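Local coordinates for NEQ011 (Nanoarchaeum equitans Kin4-M, PDB 6GQ8), which binds iron and probably acts as a superoxide reductase of the neelaredoxin type, converting superoxide to hydrogen peroxide, at residues L22-I27 with K78-A83. Numbering follows the deposited sequence.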
ATOM      1  N   LEU A  22     -22.949   8.229   3.799  1.00 66.31           N
ATOM      2  CA  LEU A  22     -21.539   8.282   3.448  1.00 58.25           C
ATOM      3  C   LEU A  22     -20.998   9.702   3.530  1.00 60.16           C
ATOM      4  O   LEU A  22     -21.681  10.662   3.159  1.00 59.44           O
ATOM      5  CB  LEU A  22     -21.333   7.738   2.034  1.00 58.17           C
ATOM      6  CG  LEU A  22     -21.550   6.236   1.856  1.00 59.12           C
ATOM      7  CD1 LEU A  22     -21.220   5.798   0.439  1.00 59.39           C
ATOM      8  CD2 LEU A  22     -20.732   5.467   2.869  1.00 61.96           C
ATOM      9  N   TYR A  23     -19.771   9.830   4.027  1.00 53.92           N
ATOM     10  CA  TYR A  23     -18.995  11.048   3.846  1.00 53.85           C
ATOM     11  C   TYR A  23     -18.196  10.907   2.558  1.00 51.30           C
ATOM     12  O   TYR A  23     -17.431   9.949   2.399  1.00 48.77           O
ATOM     13  CB  TYR A  23     -18.061  11.307   5.029  1.00 50.62           C
ATOM     14  CG  TYR A  23     -18.749  11.789   6.287  1.00 52.95           C
ATOM     15  CD1 TYR A  23     -19.104  13.125   6.440  1.00 56.18           C
ATOM     16  CD2 TYR A  23     -19.028  10.915   7.331  1.00 53.66           C
ATOM     17  CE1 TYR A  23     -19.729  13.574   7.592  1.00 57.72           C
ATOM     18  CE2 TYR A  23     -19.651  11.356   8.485  1.00 61.13           C
ATOM     19  CZ  TYR A  23     -20.001  12.685   8.610  1.00 62.13           C
ATOM     20  OH  TYR A  23     -20.621  13.123   9.760  1.00 66.49           O
ATOM     21  N   LYS A  24     -18.376  11.854   1.641  1.00 52.03           N
ATOM     22  CA  LYS A  24     -17.594  11.901   0.412  1.00 50.90           C
ATOM     23  C   LYS A  24     -16.405  12.817   0.667  1.00 50.53           C
ATOM     24  O   LYS A  24     -16.569  14.032   0.820  1.00 49.95           O
ATOM     25  CB  LYS A  24     -18.443  12.392  -0.756  1.00 54.16           C
ATOM     26  CG  LYS A  24     -17.677  12.571  -2.056  1.00 53.76           C
ATOM     27  CD  LYS A  24     -18.537  13.248  -3.115  1.00 57.73           C
ATOM     28  CE  LYS A  24     -17.768  13.449  -4.411  1.00 57.88           C
ATOM     29  NZ  LYS A  24     -18.568  14.190  -5.422  1.00 68.73           N
ATOM     30  N   ILE A  25     -15.212  12.235   0.712  1.00 45.81           N
ATOM     31  CA  ILE A  25     -14.023  12.914   1.204  1.00 43.72           C
ATOM     32  C   ILE A  25     -13.050  13.046   0.041  1.00 46.56           C
ATOM     33  O   ILE A  25     -12.514  12.044  -0.450  1.00 41.65           O
ATOM     34  CB  ILE A  25     -13.384  12.162   2.379  1.00 41.81           C
ATOM     35  CG1 ILE A  25     -14.401  11.996   3.513  1.00 43.38           C
ATOM     36  CG2 ILE A  25     -12.160  12.902   2.885  1.00 40.21           C
ATOM     37  CD1 ILE A  25     -14.022  10.935   4.528  1.00 42.36           C
ATOM     38  N   THR A  26     -12.830  14.278  -0.407  1.00 46.05           N
ATOM     39  CA  THR A  26     -11.877  14.571  -1.467  1.00 46.64           C
ATOM     40  C   THR A  26     -10.580  15.057  -0.835  1.00 45.51           C
ATOM     41  O   THR A  26     -10.601  15.906   0.061  1.00 47.57           O
ATOM     42  CB  THR A  26     -12.426  15.627  -2.431  1.00 52.17           C
ATOM     43  OG1 THR A  26     -13.684  15.194  -2.965  1.00 48.82           O
ATOM     44  CG2 THR A  26     -11.452  15.865  -3.580  1.00 48.07           C
ATOM     45  N   ILE A  27      -9.458  14.509  -1.295  1.00 43.38           N
ATOM     46  CA  ILE A  27      -8.136  14.915  -0.839  1.00 43.29           C
ATOM     47  C   ILE A  27      -7.324  15.287  -2.070  1.00 43.44           C
ATOM     48  O   ILE A  27      -7.220  14.491  -3.009  1.00 41.78           O
ATOM     49  CB  ILE A  27      -7.428  13.802  -0.041  1.00 40.70           C
ATOM     50  CG1 ILE A  27      -8.345  13.249   1.051  1.00 40.48           C
ATOM     51  CG2 ILE A  27      -6.149  14.330   0.585  1.00 41.13           C
ATOM     52  CD1 ILE A  27      -8.037  11.822   1.428  1.00 37.78           C
ATOM     53  N   LYS A  78      -4.774  13.537  -6.349  1.00 37.64           N
ATOM     54  CA  LYS A  78      -6.145  13.864  -5.977  1.00 37.31           C
ATOM     55  C   LYS A  78      -6.958  12.580  -5.930  1.00 34.37           C
ATOM     56  O   LYS A  78      -6.868  11.756  -6.845  1.00 38.20           O
ATOM     57  CB  LYS A  78      -6.772  14.851  -6.971  1.00 37.63           C
ATOM     58  CG  LYS A  78      -8.248  15.128  -6.720  1.00 42.21           C
ATOM     59  CD  LYS A  78      -8.823  16.104  -7.737  1.00 46.73           C
ATOM     60  CE  LYS A  78     -10.289  16.389  -7.444  1.00 49.29           C
ATOM     61  NZ  LYS A  78     -10.856  17.438  -8.338  1.00 55.92           N
ATOM     62  N   ALA A  79      -7.748  12.411  -4.874  1.00 32.78           N
ATOM     63  CA  ALA A  79      -8.539  11.198  -4.734  1.00 32.29           C
ATOM     64  C   ALA A  79      -9.810  11.503  -3.962  1.00 42.47           C
ATOM     65  O   ALA A  79      -9.840  12.390  -3.105  1.00 38.39           O
ATOM     66  CB  ALA A  79      -7.752  10.087  -4.030  1.00 32.79           C
ATOM     67  N   ILE A  80     -10.861  10.752  -4.278  1.00 34.38           N
ATOM     68  CA  ILE A  80     -12.125  10.811  -3.559  1.00 37.87           C
ATOM     69  C   ILE A  80     -12.406   9.423  -3.003  1.00 37.97           C
ATOM     70  O   ILE A  80     -12.368   8.434  -3.745  1.00 36.97           O
ATOM     71  CB  ILE A  80     -13.279  11.287  -4.459  1.00 43.54           C
ATOM     72  CG1 ILE A  80     -12.919  12.607  -5.142  1.00 44.67           C
ATOM     73  CG2 ILE A  80     -14.561  11.447  -3.649  1.00 40.20           C
ATOM     74  CD1 ILE A  80     -14.063  13.217  -5.929  1.00 52.41           C
ATOM     75  N   VAL A  81     -12.646   9.346  -1.695  1.00 33.99           N
ATOM     76  CA  VAL A  81     -13.010   8.103  -1.034  1.00 33.52           C
ATOM     77  C   VAL A  81     -14.315   8.337  -0.288  1.00 37.27           C
ATOM     78  O   VAL A  81     -14.785   9.467  -0.146  1.00 36.80           O
ATOM     79  CB  VAL A  81     -11.917   7.585  -0.073  1.00 33.47           C
ATOM     80  CG1 VAL A  81     -10.634   7.261  -0.836  1.00 35.56           C
ATOM     81  CG2 VAL A  81     -11.660   8.580   1.049  1.00 30.97           C
ATOM     82  N   TYR A  82     -14.895   7.241   0.200  1.00 37.79           N
ATOM     83  CA  TYR A  82     -16.220   7.243   0.809  1.00 37.59           C
ATOM     84  C   TYR A  82     -16.161   6.408   2.077  1.00 36.81           C
ATOM     85  O   TYR A  82     -15.630   5.293   2.057  1.00 37.39           O
ATOM     86  CB  TYR A  82     -17.276   6.669  -0.144  1.00 40.04           C
ATOM     87  CG  TYR A  82     -17.425   7.420  -1.447  1.00 45.87           C
ATOM     88  CD1 TYR A  82     -18.463   8.322  -1.635  1.00 44.07           C
ATOM     89  CD2 TYR A  82     -16.530   7.222  -2.492  1.00 46.54           C
ATOM     90  CE1 TYR A  82     -18.606   9.009  -2.825  1.00 52.89           C
ATOM     91  CE2 TYR A  82     -16.661   7.907  -3.684  1.00 49.27           C
ATOM     92  CZ  TYR A  82     -17.701   8.797  -3.847  1.00 52.64           C
ATOM     93  OH  TYR A  82     -17.834   9.478  -5.036  1.00 57.79           O
ATOM     94  N   ALA A  83     -16.702   6.938   3.173  1.00 37.55           N
ATOM     95  CA  ALA A  83     -16.631   6.247   4.452  1.00 37.13           C
ATOM     96  C   ALA A  83     -17.880   6.519   5.276  1.00 44.24           C
ATOM     97  O   ALA A  83     -18.477   7.596   5.194  1.00 46.22           O
ATOM     98  CB  ALA A  83     -15.393   6.669   5.250  1.00 35.17           C
TER
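Tyr23, Ile25 and Ile27 pair with Ala83, Val81 and Ala79 through six backbone hydrogen bonds, two to each pair, so that strands 22-27 and 78-83 run antiparallel with their axes 4.7 Å apart at closest approach. The bond from Ile25 N to Val81 O is 2.9 Å long and nearly straight at 174°. CA-H...O contacts fill in between, as where Ile80 CA lies 3.4 Å from Ile25 O.

Side-chain packing is closest on the face with Lys24, Thr26, Ile80 and Tyr82. Lys24 stretches alongside Tyr82, its CG 3.8 Å from ring atom CE1; with CG anti to the backbone N (chi1 176°) and the chain extended beyond, its methylenes touch both that ring and Ile80. Ile80 CG2 meets Lys24 CG at 3.7 Å, while its CG1 branch lies beside Thr26, 3.5 Å from OG1. An alanine in place of Ile80 lacks both branches, which would probably open a gap beside Thr26 and the Lys24 methylenes and give the lysine more room to swing. Leu22 crosses Tyr82 at about a right angle, CD1 to CB 4.1 Å.

On the other face, Ile25 CB touches Val81 CG2 at 4.2 Å, and both side chains rest on Leu48 of the facing sheet. Ile80 and Ala83 also pair with a strand of the second subunit, continuing the sheet across the interface. The packing of this sheet on the one holding Leu48 is that of the immunoglobulin-like beta sandwich of the desulfoferrodoxin family, which here carries the iron site.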